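Local coordinates for RmpD (Hexulose-6-phosphate synthase) (Streptococcus mutans, PDB 3EXR), which belongs to the orotidine 5'-phosphate decarboxylase/HUMPS family and folds as a closed eight-stranded parallel beta/alpha barrel, assembled as a dimer, at residues K163-G168 and G187-T192; D180-F185 and R210-E215; H141-A146 and E155-K160. All blocks are in the same frame, centred on the assembly; numbering follows the deposited sequence.

Interaction 1: K163-G168 and G187-T192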
ATOM      1  N   LYS A 163      -8.585  -2.991  23.856  1.00 10.80           N
ATOM      2  CA  LYS A 163      -7.950  -1.727  24.233  1.00 11.62           C
ATOM      3  C   LYS A 163      -8.194  -0.634  23.204  1.00 11.78           C
ATOM      4  O   LYS A 163      -8.430   0.516  23.562  1.00 11.86           O
ATOM      5  CB  LYS A 163      -6.457  -1.921  24.478  1.00 12.36           C
ATOM      6  CG  LYS A 163      -5.696  -0.631  24.886  1.00 14.82           C
ATOM      7  CD  LYS A 163      -6.239   0.012  26.168  1.00 21.14           C
ATOM      8  CE  LYS A 163      -5.112   0.505  27.098  1.00 24.28           C
ATOM      9  NZ  LYS A 163      -4.292   1.621  26.552  1.00 26.16           N
ATOM     10  N   LEU A 164      -8.123  -0.981  21.921  1.00 11.09           N
ATOM     11  CA  LEU A 164      -8.424  -0.003  20.879  1.00 10.61           C
ATOM     12  C   LEU A 164      -9.866   0.493  20.943  1.00 10.65           C
ATOM     13  O   LEU A 164     -10.136   1.676  20.763  1.00 10.54           O
ATOM     14  CB  LEU A 164      -8.119  -0.578  19.502  1.00 10.97           C
ATOM     15  CG  LEU A 164      -6.682  -0.855  19.142  1.00 11.13           C
ATOM     16  CD1 LEU A 164      -6.665  -1.696  17.882  1.00 11.34           C
ATOM     17  CD2 LEU A 164      -5.873   0.450  18.940  1.00 10.74           C
ATOM     18  N   ILE A 165     -10.791  -0.418  21.239  1.00 11.16           N
ATOM     19  CA  ILE A 165     -12.203  -0.071  21.369  1.00 12.12           C
ATOM     20  C   ILE A 165     -12.354   0.906  22.548  1.00 12.97           C
ATOM     21  O   ILE A 165     -13.036   1.928  22.436  1.00 13.01           O
ATOM     22  CB  ILE A 165     -13.083  -1.342  21.574  1.00 12.25           C
ATOM     23  CG1 ILE A 165     -13.163  -2.146  20.268  1.00 12.01           C
ATOM     24  CG2 ILE A 165     -14.478  -0.964  22.084  1.00 12.32           C
ATOM     25  CD1 ILE A 165     -13.737  -3.565  20.381  1.00 11.55           C
ATOM     26  N   GLU A 166     -11.667   0.604  23.651  1.00 13.99           N
ATOM     27  CA  GLU A 166     -11.778   1.442  24.842  1.00 15.84           C
ATOM     28  C   GLU A 166     -11.202   2.832  24.605  1.00 15.52           C
ATOM     29  O   GLU A 166     -11.711   3.812  25.134  1.00 15.88           O
ATOM     30  CB  GLU A 166     -11.161   0.760  26.054  1.00 17.31           C
ATOM     31  CG  GLU A 166     -12.104  -0.270  26.697  1.00 21.07           C
ATOM     32  CD  GLU A 166     -13.608   0.090  26.626  1.00 26.79           C
ATOM     33  OE1 GLU A 166     -14.383  -0.599  25.902  1.00 28.15           O
ATOM     34  OE2 GLU A 166     -14.034   1.045  27.313  1.00 29.95           O
ATOM     35  N   MET A 167     -10.174   2.925  23.764  1.00 14.67           N
ATOM     36  CA  MET A 167      -9.595   4.222  23.373  1.00 14.55           C
ATOM     37  C   MET A 167     -10.551   5.066  22.532  1.00 13.89           C
ATOM     38  O   MET A 167     -10.350   6.263  22.394  1.00 14.54           O
ATOM     39  CB  MET A 167      -8.301   4.007  22.580  1.00 14.67           C
ATOM     40  CG  MET A 167      -7.146   3.547  23.430  1.00 15.87           C
ATOM     41  SD  MET A 167      -5.635   3.351  22.478  1.00 19.12           S
ATOM     42  CE  MET A 167      -5.142   5.011  22.273  1.00 16.56           C
ATOM     43  N   GLY A 168     -11.576   4.452  21.948  1.00 12.69           N
ATOM     44  CA  GLY A 168     -12.514   5.177  21.100  1.00 12.88           C
ATOM     45  C   GLY A 168     -12.527   4.767  19.626  1.00 12.50           C
ATOM     46  O   GLY A 168     -13.228   5.387  18.830  1.00 13.69           O
ATOM     47  N   GLY A 187     -19.306 -10.397  23.845  1.00 14.71           N
ATOM     48  CA  GLY A 187     -18.959  -9.304  24.740  1.00 15.25           C
ATOM     49  C   GLY A 187     -17.924  -8.310  24.230  1.00 15.07           C
ATOM     50  O   GLY A 187     -17.557  -7.380  24.957  1.00 16.02           O
ATOM     51  N   VAL A 188     -17.446  -8.496  22.999  1.00 14.23           N
ATOM     52  CA  VAL A 188     -16.500  -7.547  22.383  1.00 13.13           C
ATOM     53  C   VAL A 188     -17.270  -6.721  21.349  1.00 12.39           C
ATOM     54  O   VAL A 188     -17.900  -7.280  20.469  1.00 11.83           O
ATOM     55  CB  VAL A 188     -15.284  -8.283  21.720  1.00 13.21           C
ATOM     56  CG1 VAL A 188     -14.230  -7.304  21.191  1.00 13.96           C
ATOM     57  CG2 VAL A 188     -14.637  -9.242  22.720  1.00 13.50           C
ATOM     58  N   ASP A 189     -17.235  -5.404  21.501  1.00 12.99           N
ATOM     59  CA  ASP A 189     -17.985  -4.447  20.684  1.00 13.47           C
ATOM     60  C   ASP A 189     -17.320  -4.215  19.306  1.00 13.23           C
ATOM     61  O   ASP A 189     -16.955  -3.101  18.947  1.00 13.72           O
ATOM     62  CB  ASP A 189     -18.086  -3.135  21.477  1.00 14.47           C
ATOM     63  CG  ASP A 189     -18.990  -2.110  20.832  1.00 17.43           C
ATOM     64  OD1 ASP A 189     -20.026  -2.495  20.259  1.00 20.65           O
ATOM     65  OD2 ASP A 189     -18.715  -0.885  20.898  1.00 20.43           O
ATOM     66  N   VAL A 190     -17.181  -5.299  18.563  1.00 12.32           N
ATOM     67  CA  VAL A 190     -16.573  -5.278  17.222  1.00 11.07           C
ATOM     68  C   VAL A 190     -17.459  -4.442  16.304  1.00 11.01           C
ATOM     69  O   VAL A 190     -18.676  -4.633  16.263  1.00 10.73           O
ATOM     70  CB  VAL A 190     -16.435  -6.716  16.643  1.00 11.24           C
ATOM     71  CG1 VAL A 190     -16.014  -6.696  15.170  1.00 10.87           C
ATOM     72  CG2 VAL A 190     -15.465  -7.548  17.470  1.00 11.54           C
ATOM     73  N   PHE A 191     -16.847  -3.545  15.531  1.00  9.78           N
ATOM     74  CA  PHE A 191     -17.596  -2.666  14.618  1.00  9.44           C
ATOM     75  C   PHE A 191     -17.975  -3.372  13.322  1.00  9.86           C
ATOM     76  O   PHE A 191     -19.101  -3.257  12.860  1.00  9.26           O
ATOM     77  CB  PHE A 191     -16.785  -1.389  14.329  1.00  9.31           C
ATOM     78  CG  PHE A 191     -17.361  -0.523  13.230  1.00  9.37           C
ATOM     79  CD1 PHE A 191     -18.588   0.119  13.393  1.00 10.59           C
ATOM     80  CD2 PHE A 191     -16.657  -0.317  12.054  1.00  8.65           C
ATOM     81  CE1 PHE A 191     -19.114   0.913  12.407  1.00 10.60           C
ATOM     82  CE2 PHE A 191     -17.190   0.509  11.054  1.00 10.66           C
ATOM     83  CZ  PHE A 191     -18.419   1.115  11.239  1.00 11.62           C
ATOM     84  N   THR A 192     -17.008  -4.096  12.756  1.00  9.66           N
ATOM     85  CA  THR A 192     -17.167  -4.828  11.517  1.00  9.88           C
ATOM     86  C   THR A 192     -16.359  -6.102  11.528  1.00  9.33           C
ATOM     87  O   THR A 192     -15.200  -6.093  11.973  1.00  9.64           O
ATOM     88  CB  THR A 192     -16.690  -3.971  10.319  1.00  9.87           C
ATOM     89  OG1 THR A 192     -17.492  -2.789  10.202  1.00 10.02           O
ATOM     90  CG2 THR A 192     -16.836  -4.748   9.002  1.00 11.09           C
TER
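Ile165 reaches from the last turn of helix 155-167 to the bend at Val188-Val190, and its side chain carries nearly all of the contact. The CB bond already points at the loop, and there the chain forks. CG2, anti to the backbone N, comes within 4.3 Å of CB of Asp189. The longer branch starts at CG1, set beside the backbone N (chi1 -72°), and passes the carbonyl O of Asp189 at 4.1 Å. At its tip, CD1 rests 3.6 Å from the same Asp189 O and 3.9 Å from CG1 of Val188. In this beta/alpha barrel, helix 155-167 leads into strand 170-174, and Ile165 meets the loop that runs from that strand to strand 192-195. Ile165 also leans on Val171 of the intervening strand. The bend it meets is an inverse gamma turn centred on Asp189, with a weak bond from Val190 N to Val188 O (2.8 Å). That same Val188 O accepts a hydrogen bond from the indole NE1 of Trp220, while the CB bond of Val190 points away from the helix, and its side chain packs on Val173.

Interaction 2: D180-F185 and R210-E215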
ATOM      1  N   ASP A 180     -19.109 -20.330  12.993  1.00 23.30           N
ATOM      2  CA  ASP A 180     -18.829 -21.016  14.248  1.00 24.81           C
ATOM      3  C   ASP A 180     -17.870 -20.270  15.185  1.00 24.38           C
ATOM      4  O   ASP A 180     -17.908 -20.485  16.390  1.00 25.18           O
ATOM      5  CB  ASP A 180     -18.322 -22.444  13.972  1.00 26.14           C
ATOM      6  CG  ASP A 180     -19.314 -23.267  13.159  1.00 29.67           C
ATOM      7  OD1 ASP A 180     -20.535 -23.124  13.382  1.00 33.53           O
ATOM      8  OD2 ASP A 180     -18.925 -24.061  12.264  1.00 34.50           O
ATOM      9  N   THR A 181     -17.028 -19.377  14.664  1.00 24.18           N
ATOM     10  CA  THR A 181     -16.076 -18.644  15.543  1.00 23.52           C
ATOM     11  C   THR A 181     -16.504 -17.259  15.993  1.00 22.53           C
ATOM     12  O   THR A 181     -15.780 -16.600  16.742  1.00 22.91           O
ATOM     13  CB  THR A 181     -14.658 -18.525  14.931  1.00 23.56           C
ATOM     14  OG1 THR A 181     -14.633 -17.528  13.894  1.00 24.52           O
ATOM     15  CG2 THR A 181     -14.195 -19.843  14.355  1.00 24.05           C
ATOM     16  N   LEU A 182     -17.645 -16.780  15.528  1.00 20.44           N
ATOM     17  CA  LEU A 182     -18.106 -15.497  15.994  1.00 19.41           C
ATOM     18  C   LEU A 182     -18.269 -15.505  17.519  1.00 17.94           C
ATOM     19  O   LEU A 182     -17.894 -14.546  18.155  1.00 17.96           O
ATOM     20  CB  LEU A 182     -19.394 -15.074  15.310  1.00 19.43           C
ATOM     21  CG  LEU A 182     -19.238 -14.596  13.874  1.00 20.70           C
ATOM     22  CD1 LEU A 182     -20.586 -14.606  13.195  1.00 22.18           C
ATOM     23  CD2 LEU A 182     -18.603 -13.194  13.814  1.00 22.36           C
ATOM     24  N   LYS A 183     -18.772 -16.600  18.089  1.00 17.54           N
ATOM     25  CA  LYS A 183     -18.979 -16.683  19.541  1.00 17.12           C
ATOM     26  C   LYS A 183     -17.715 -16.366  20.379  1.00 16.44           C
ATOM     27  O   LYS A 183     -17.826 -15.924  21.512  1.00 15.68           O
ATOM     28  CB  LYS A 183     -19.618 -18.036  19.944  1.00 17.67           C
ATOM     29  CG  LYS A 183     -18.754 -19.266  19.775  1.00 20.22           C
ATOM     30  CD  LYS A 183     -19.457 -20.523  20.286  1.00 23.32           C
ATOM     31  CE  LYS A 183     -20.672 -20.906  19.436  1.00 25.10           C
ATOM     32  NZ  LYS A 183     -20.361 -21.151  18.003  1.00 25.76           N
ATOM     33  N   LEU A 184     -16.523 -16.541  19.804  1.00 16.80           N
ATOM     34  CA  LEU A 184     -15.263 -16.128  20.466  1.00 18.23           C
ATOM     35  C   LEU A 184     -15.275 -14.670  20.885  1.00 17.04           C
ATOM     36  O   LEU A 184     -14.610 -14.280  21.851  1.00 17.20           O
ATOM     37  CB  LEU A 184     -14.064 -16.274  19.516  1.00 18.96           C
ATOM     38  CG  LEU A 184     -13.794 -17.622  18.887  1.00 22.42           C
ATOM     39  CD1 LEU A 184     -12.627 -17.509  17.888  1.00 23.02           C
ATOM     40  CD2 LEU A 184     -13.532 -18.622  19.973  1.00 24.70           C
ATOM     41  N   PHE A 185     -15.981 -13.865  20.107  1.00 15.15           N
ATOM     42  CA  PHE A 185     -16.015 -12.427  20.275  1.00 14.45           C
ATOM     43  C   PHE A 185     -17.150 -11.937  21.161  1.00 14.18           C
ATOM     44  O   PHE A 185     -17.368 -10.737  21.268  1.00 14.12           O
ATOM     45  CB  PHE A 185     -16.131 -11.762  18.911  1.00 14.13           C
ATOM     46  CG  PHE A 185     -14.881 -11.901  18.057  1.00 14.19           C
ATOM     47  CD1 PHE A 185     -13.833 -11.004  18.188  1.00 14.87           C
ATOM     48  CD2 PHE A 185     -14.769 -12.935  17.134  1.00 14.85           C
ATOM     49  CE1 PHE A 185     -12.685 -11.131  17.364  1.00 15.03           C
ATOM     50  CE2 PHE A 185     -13.639 -13.074  16.339  1.00 15.59           C
ATOM     51  CZ  PHE A 185     -12.591 -12.181  16.465  1.00 14.95           C
ATOM     52  N   ARG A 210     -25.490 -14.816   4.630  1.00 11.98           N
ATOM     53  CA  ARG A 210     -26.651 -14.625   5.496  1.00 12.47           C
ATOM     54  C   ARG A 210     -26.510 -15.365   6.828  1.00 12.71           C
ATOM     55  O   ARG A 210     -26.954 -14.844   7.849  1.00 13.42           O
ATOM     56  CB  ARG A 210     -27.932 -15.046   4.787  1.00 12.42           C
ATOM     57  CG  ARG A 210     -29.161 -14.642   5.539  1.00 13.59           C
ATOM     58  CD  ARG A 210     -30.406 -15.170   4.867  1.00 14.65           C
ATOM     59  NE  ARG A 210     -30.595 -14.460   3.608  1.00 15.08           N
ATOM     60  CZ  ARG A 210     -31.496 -14.794   2.687  1.00 17.11           C
ATOM     61  NH1 ARG A 210     -32.326 -15.804   2.901  1.00 15.08           N
ATOM     62  NH2 ARG A 210     -31.591 -14.109   1.575  1.00 17.65           N
ATOM     63  N   ALA A 211     -25.932 -16.568   6.821  1.00 13.11           N
ATOM     64  CA  ALA A 211     -25.764 -17.342   8.069  1.00 13.63           C
ATOM     65  C   ALA A 211     -24.813 -16.616   9.017  1.00 14.17           C
ATOM     66  O   ALA A 211     -25.022 -16.598  10.222  1.00 14.37           O
ATOM     67  CB  ALA A 211     -25.259 -18.714   7.779  1.00 13.79           C
ATOM     68  N   PHE A 212     -23.788 -15.978   8.444  1.00 14.04           N
ATOM     69  CA  PHE A 212     -22.807 -15.242   9.218  1.00 14.21           C
ATOM     70  C   PHE A 212     -23.508 -14.044   9.879  1.00 14.57           C
ATOM     71  O   PHE A 212     -23.364 -13.821  11.088  1.00 14.78           O
ATOM     72  CB  PHE A 212     -21.682 -14.792   8.270  1.00 14.12           C
ATOM     73  CG  PHE A 212     -20.415 -14.340   8.951  1.00 14.36           C
ATOM     74  CD1 PHE A 212     -19.264 -15.109   8.867  1.00 16.10           C
ATOM     75  CD2 PHE A 212     -20.342 -13.102   9.563  1.00 15.36           C
ATOM     76  CE1 PHE A 212     -18.075 -14.671   9.457  1.00 17.24           C
ATOM     77  CE2 PHE A 212     -19.153 -12.663  10.156  1.00 16.45           C
ATOM     78  CZ  PHE A 212     -18.019 -13.459  10.088  1.00 16.20           C
ATOM     79  N   LYS A 213     -24.320 -13.317   9.105  1.00 14.62           N
ATOM     80  CA  LYS A 213     -25.037 -12.165   9.632  1.00 15.27           C
ATOM     81  C   LYS A 213     -26.111 -12.604  10.662  1.00 14.60           C
ATOM     82  O   LYS A 213     -26.349 -11.886  11.660  1.00 14.83           O
ATOM     83  CB  LYS A 213     -25.611 -11.322   8.475  1.00 15.16           C
ATOM     84  CG  LYS A 213     -26.277 -10.042   8.887  1.00 18.38           C
ATOM     85  CD  LYS A 213     -25.264  -8.921   9.101  1.00 20.55           C
ATOM     86  CE  LYS A 213     -25.864  -7.806   9.934  1.00 20.92           C
ATOM     87  NZ  LYS A 213     -24.848  -6.778  10.299  1.00 19.79           N
ATOM     88  N   ASP A 214     -26.732 -13.777  10.447  1.00 14.15           N
ATOM     89  CA  ASP A 214     -27.709 -14.328  11.394  1.00 14.34           C
ATOM     90  C   ASP A 214     -27.046 -14.534  12.778  1.00 13.86           C
ATOM     91  O   ASP A 214     -27.643 -14.269  13.826  1.00 13.95           O
ATOM     92  CB  ASP A 214     -28.264 -15.685  10.913  1.00 14.41           C
ATOM     93  CG  ASP A 214     -29.273 -15.583   9.785  1.00 16.98           C
ATOM     94  OD1 ASP A 214     -29.821 -14.502   9.514  1.00 19.85           O
ATOM     95  OD2 ASP A 214     -29.555 -16.625   9.141  1.00 19.73           O
ATOM     96  N   GLU A 215     -25.815 -15.025  12.777  1.00 13.60           N
ATOM     97  CA  GLU A 215     -25.092 -15.300  14.009  1.00 13.77           C
ATOM     98  C   GLU A 215     -24.636 -14.007  14.697  1.00 13.88           C
ATOM     99  O   GLU A 215     -24.660 -13.910  15.926  1.00 13.92           O
ATOM    100  CB  GLU A 215     -23.920 -16.243  13.741  1.00 13.99           C
ATOM    101  CG  GLU A 215     -23.077 -16.567  14.954  1.00 14.58           C
ATOM    102  CD  GLU A 215     -23.783 -17.492  15.959  1.00 17.06           C
ATOM    103  OE1 GLU A 215     -25.005 -17.757  15.804  1.00 18.50           O
ATOM    104  OE2 GLU A 215     -23.102 -17.944  16.916  1.00 16.98           O
TER
HETATM  105  O   HOH W   1     -20.528 -18.581  16.555  1.00 17.97           O
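Leu182 and Phe212 meet with their side chains crossed at about a right angle, and the forked tip of Leu182 lies against the ring. CD1 of Leu182 sits over one face of the Phe212 ring, shifted toward the rim, 4.0 Å from its centroid and 16° off the ring normal, a CH-pi contact. The other methyl, CD2, packs against the ring atom CE2 at 3.7 Å. Phe212 presents this face because its CG stands anti to the backbone N (chi1 -164°), which carries the ring toward the loop although its CB bond does not point there. With Glu215, one helical turn on, the relation differs: the two side chains slide past each other in opposite directions, and CD1 of Leu182 touches the aliphatic CG of Glu215 at 3.6 Å. A bend at chi2 (72°) brings the carboxylate round to a water, which donates to Glu215 OE2 (2.7 Å) and accepts from both N and NZ of Lys183. NZ of Lys183 also bonds Asp180 O at 3.0 Å, tilted from the carbonyl plane. NZ itself lies 4.4 Å from Glu215 OE2, too far for a salt bridge, so water joins the two charges. The other oxygen, OE1, forms a salt bridge with Arg218. Leu182, also touching Ile216 and Ile219, thus packs the loop after strand 170-174 onto helix 205-220, the last helix of the beta/alpha barrel.

Interaction 3: H141-A146 and E155-K160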
ATOM      1  N   HIS A 141      -5.818  -7.448  12.369  1.00  8.33           N
ATOM      2  CA  HIS A 141      -5.670  -8.773  11.776  1.00  9.67           C
ATOM      3  C   HIS A 141      -5.286  -9.801  12.814  1.00  9.32           C
ATOM      4  O   HIS A 141      -4.403  -9.551  13.647  1.00  9.54           O
ATOM      5  CB  HIS A 141      -4.548  -8.750  10.726  1.00 10.31           C
ATOM      6  CG  HIS A 141      -4.874  -7.928   9.519  1.00 12.39           C
ATOM      7  ND1 HIS A 141      -4.888  -6.546   9.520  1.00 15.03           N
ATOM      8  CD2 HIS A 141      -5.203  -8.307   8.267  1.00 13.46           C
ATOM      9  CE1 HIS A 141      -5.215  -6.119   8.314  1.00 13.10           C
ATOM     10  NE2 HIS A 141      -5.421  -7.170   7.540  1.00 15.57           N
ATOM     11  N   GLN A 142      -5.908 -10.981  12.753  1.00  9.33           N
ATOM     12  CA  GLN A 142      -5.430 -12.077  13.589  1.00  9.86           C
ATOM     13  C   GLN A 142      -3.920 -12.264  13.396  1.00 10.05           C
ATOM     14  O   GLN A 142      -3.375 -12.160  12.279  1.00 10.28           O
ATOM     15  CB  GLN A 142      -6.155 -13.387  13.299  1.00  9.69           C
ATOM     16  CG  GLN A 142      -5.956 -14.351  14.462  1.00 10.39           C
ATOM     17  CD  GLN A 142      -6.474 -15.760  14.234  1.00 12.33           C
ATOM     18  OE1 GLN A 142      -7.013 -16.085  13.170  1.00 13.62           O
ATOM     19  NE2 GLN A 142      -6.300 -16.617  15.248  1.00 14.47           N
ATOM     20  N   SER A 143      -3.213 -12.514  14.492  1.00 11.15           N
ATOM     21  CA  SER A 143      -1.794 -12.822  14.407  1.00 13.47           C
ATOM     22  C   SER A 143      -1.591 -13.911  13.356  1.00 14.01           C
ATOM     23  O   SER A 143      -2.297 -14.930  13.385  1.00 12.98           O
ATOM     24  CB  SER A 143      -1.280 -13.253  15.784  1.00 13.85           C
ATOM     25  OG  SER A 143      -1.187 -12.078  16.600  1.00 18.20           O
ATOM     26  N   ARG A 144      -0.686 -13.654  12.402  1.00 14.81           N
ATOM     27  CA  ARG A 144      -0.593 -14.453  11.183  1.00 16.41           C
ATOM     28  C   ARG A 144      -0.209 -15.891  11.462  1.00 16.93           C
ATOM     29  O   ARG A 144      -0.692 -16.805  10.792  1.00 16.62           O
ATOM     30  CB  ARG A 144       0.405 -13.804  10.220  1.00 16.94           C
ATOM     31  CG  ARG A 144       0.510 -14.410   8.817  1.00 18.22           C
ATOM     32  CD  ARG A 144      -0.800 -14.508   8.034  1.00 19.83           C
ATOM     33  NE  ARG A 144      -1.565 -13.257   7.877  1.00 19.16           N
ATOM     34  CZ  ARG A 144      -1.375 -12.335   6.924  1.00 21.48           C
ATOM     35  NH1 ARG A 144      -0.401 -12.450   6.017  1.00 21.29           N
ATOM     36  NH2 ARG A 144      -2.179 -11.265   6.879  1.00 20.78           N
ATOM     37  N   ASP A 145       0.659 -16.095  12.460  1.00 18.56           N
ATOM     38  CA  ASP A 145       1.053 -17.445  12.869  1.00 20.47           C
ATOM     39  C   ASP A 145      -0.143 -18.275  13.302  1.00 20.35           C
ATOM     40  O   ASP A 145      -0.287 -19.429  12.898  1.00 20.40           O
ATOM     41  CB  ASP A 145       2.064 -17.397  14.025  1.00 21.30           C
ATOM     42  CG  ASP A 145       3.431 -16.922  13.590  1.00 26.34           C
ATOM     43  OD1 ASP A 145       4.156 -16.359  14.453  1.00 31.61           O
ATOM     44  OD2 ASP A 145       3.823 -17.077  12.412  1.00 29.70           O
ATOM     45  N   ALA A 146      -0.975 -17.683  14.155  1.00 19.82           N
ATOM     46  CA  ALA A 146      -2.202 -18.321  14.633  1.00 19.94           C
ATOM     47  C   ALA A 146      -3.211 -18.543  13.502  1.00 19.73           C
ATOM     48  O   ALA A 146      -3.901 -19.569  13.447  1.00 19.84           O
ATOM     49  CB  ALA A 146      -2.820 -17.471  15.743  1.00 19.58           C
ATOM     50  N   GLU A 155      -5.814 -14.711  23.441  1.00 12.92           N
ATOM     51  CA  GLU A 155      -6.155 -13.649  24.362  1.00 13.66           C
ATOM     52  C   GLU A 155      -5.412 -12.347  24.109  1.00 13.33           C
ATOM     53  O   GLU A 155      -5.961 -11.282  24.293  1.00 13.28           O
ATOM     54  CB  GLU A 155      -6.000 -14.077  25.819  1.00 13.80           C
ATOM     55  CG  GLU A 155      -6.979 -15.132  26.235  1.00 14.40           C
ATOM     56  CD  GLU A 155      -8.424 -14.657  26.187  1.00 14.13           C
ATOM     57  OE1 GLU A 155      -8.753 -13.648  26.832  1.00 17.91           O
ATOM     58  OE2 GLU A 155      -9.215 -15.282  25.490  1.00 16.57           O
ATOM     59  N   LYS A 156      -4.151 -12.465  23.715  1.00 13.63           N
ATOM     60  CA  LYS A 156      -3.343 -11.290  23.398  1.00 13.35           C
ATOM     61  C   LYS A 156      -3.990 -10.475  22.275  1.00 12.65           C
ATOM     62  O   LYS A 156      -4.113  -9.264  22.399  1.00 12.43           O
ATOM     63  CB  LYS A 156      -1.930 -11.657  23.041  1.00 13.72           C
ATOM     64  N   ASP A 157      -4.422 -11.125  21.196  1.00 11.55           N
ATOM     65  CA  ASP A 157      -5.094 -10.405  20.114  1.00 12.06           C
ATOM     66  C   ASP A 157      -6.368  -9.773  20.628  1.00 11.14           C
ATOM     67  O   ASP A 157      -6.623  -8.607  20.348  1.00 10.87           O
ATOM     68  CB  ASP A 157      -5.428 -11.315  18.915  1.00 12.00           C
ATOM     69  CG  ASP A 157      -4.241 -11.511  17.929  1.00 12.23           C
ATOM     70  OD1 ASP A 157      -3.280 -10.728  17.924  1.00 12.40           O
ATOM     71  OD2 ASP A 157      -4.250 -12.486  17.147  1.00 11.59           O
ATOM     72  N   LEU A 158      -7.178 -10.541  21.375  1.00 11.07           N
ATOM     73  CA  LEU A 158      -8.403 -10.002  21.923  1.00 11.32           C
ATOM     74  C   LEU A 158      -8.151  -8.781  22.835  1.00 11.28           C
ATOM     75  O   LEU A 158      -8.887  -7.802  22.787  1.00 11.59           O
ATOM     76  CB  LEU A 158      -9.225 -11.096  22.602  1.00 11.58           C
ATOM     77  CG  LEU A 158      -9.690 -12.149  21.587  1.00 11.78           C
ATOM     78  CD1 LEU A 158     -10.269 -13.320  22.331  1.00 11.77           C
ATOM     79  CD2 LEU A 158     -10.704 -11.627  20.584  1.00 12.25           C
ATOM     80  N   ASN A 159      -7.097  -8.838  23.644  1.00 11.85           N
ATOM     81  CA  ASN A 159      -6.755  -7.723  24.528  1.00 12.29           C
ATOM     82  C   ASN A 159      -6.481  -6.428  23.769  1.00 12.26           C
ATOM     83  O   ASN A 159      -6.866  -5.341  24.215  1.00 13.15           O
ATOM     84  CB  ASN A 159      -5.531  -8.040  25.378  1.00 12.53           C
ATOM     85  CG  ASN A 159      -5.824  -8.977  26.530  1.00 14.13           C
ATOM     86  OD1 ASN A 159      -4.893  -9.594  27.092  1.00 16.22           O
ATOM     87  ND2 ASN A 159      -7.091  -9.097  26.896  1.00 14.51           N
ATOM     88  N   LYS A 160      -5.787  -6.547  22.651  1.00 11.30           N
ATOM     89  CA  LYS A 160      -5.460  -5.371  21.847  1.00 10.88           C
ATOM     90  C   LYS A 160      -6.708  -4.794  21.175  1.00 10.21           C
ATOM     91  O   LYS A 160      -6.923  -3.587  21.148  1.00 10.46           O
ATOM     92  CB  LYS A 160      -4.351  -5.688  20.837  1.00 11.31           C
ATOM     93  CG  LYS A 160      -3.050  -6.170  21.511  1.00 11.22           C
ATOM     94  CD  LYS A 160      -1.851  -6.102  20.587  1.00 14.25           C
ATOM     95  CE  LYS A 160      -1.404  -4.677  20.368  1.00 15.54           C
ATOM     96  NZ  LYS A 160      -0.110  -4.655  19.599  1.00 18.21           N
TER
HETATM   97  O   HOH W   2      -4.807 -15.188  17.577  1.00 14.35           O
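Both carboxylate oxygens of Asp157 are taken up by Ser143, one by its backbone and one by its hydroxyl. The N-H of Ser143 points almost straight at OD2 (2.9 Å, 172° at the hydrogen) and meets it on the syn side, somewhat out of the carboxylate plane. OG of Ser143 donates to OD1 at 2.8 Å, also on the syn side and nearer the plane. OD1 is hydrogen-bonded to Tyr140 OH as well. The Ser143 hydroxyl stands beside its own backbone N (chi1 -74°), which lets the two donors of one residue grip the acid together. Ser143 is the N-cap of helix 144-149, yet its hydroxyl is spent on Asp157 and makes no capping bond. In barrel terms, the acid of helix 155-167 pins the turn that follows the C-terminal end of strand 137-141. Around this pair, CG of Gln142 lies 3.7 Å from OD2, and the Gln142 amide is turned 72° from the carboxylate. A water links the two, accepting from Gln142 NE2 and donating to OD2 at 2.8 Å. Farther out, Gln142 NE2 is held by the carbonyl O of Glu151. On the helix begun by Ser143, Arg144 forms a salt bridge to Asp69 of the second subunit.

Overall arrangement
Read from the N terminus, the barrel is already past six strands when interaction 3 closes the first of these loops, joining the end of strand 137-141 to the start of helix 155-167. Interaction 1 opens farther along that same helix and closes across strand 170-174, at the approach to the final strand. Before it closes, interaction 2 has begun in the loop after strand 170-174; it ends on helix 205-220, so interactions 1 and 2 cross, while interaction 3 stands in series before both. Phe185 of interaction 2 touches residues of both others, Val190 of interaction 1 and Leu158 of interaction 3. Together they tie the loops around the last three strands to helices 155-167 and 205-220.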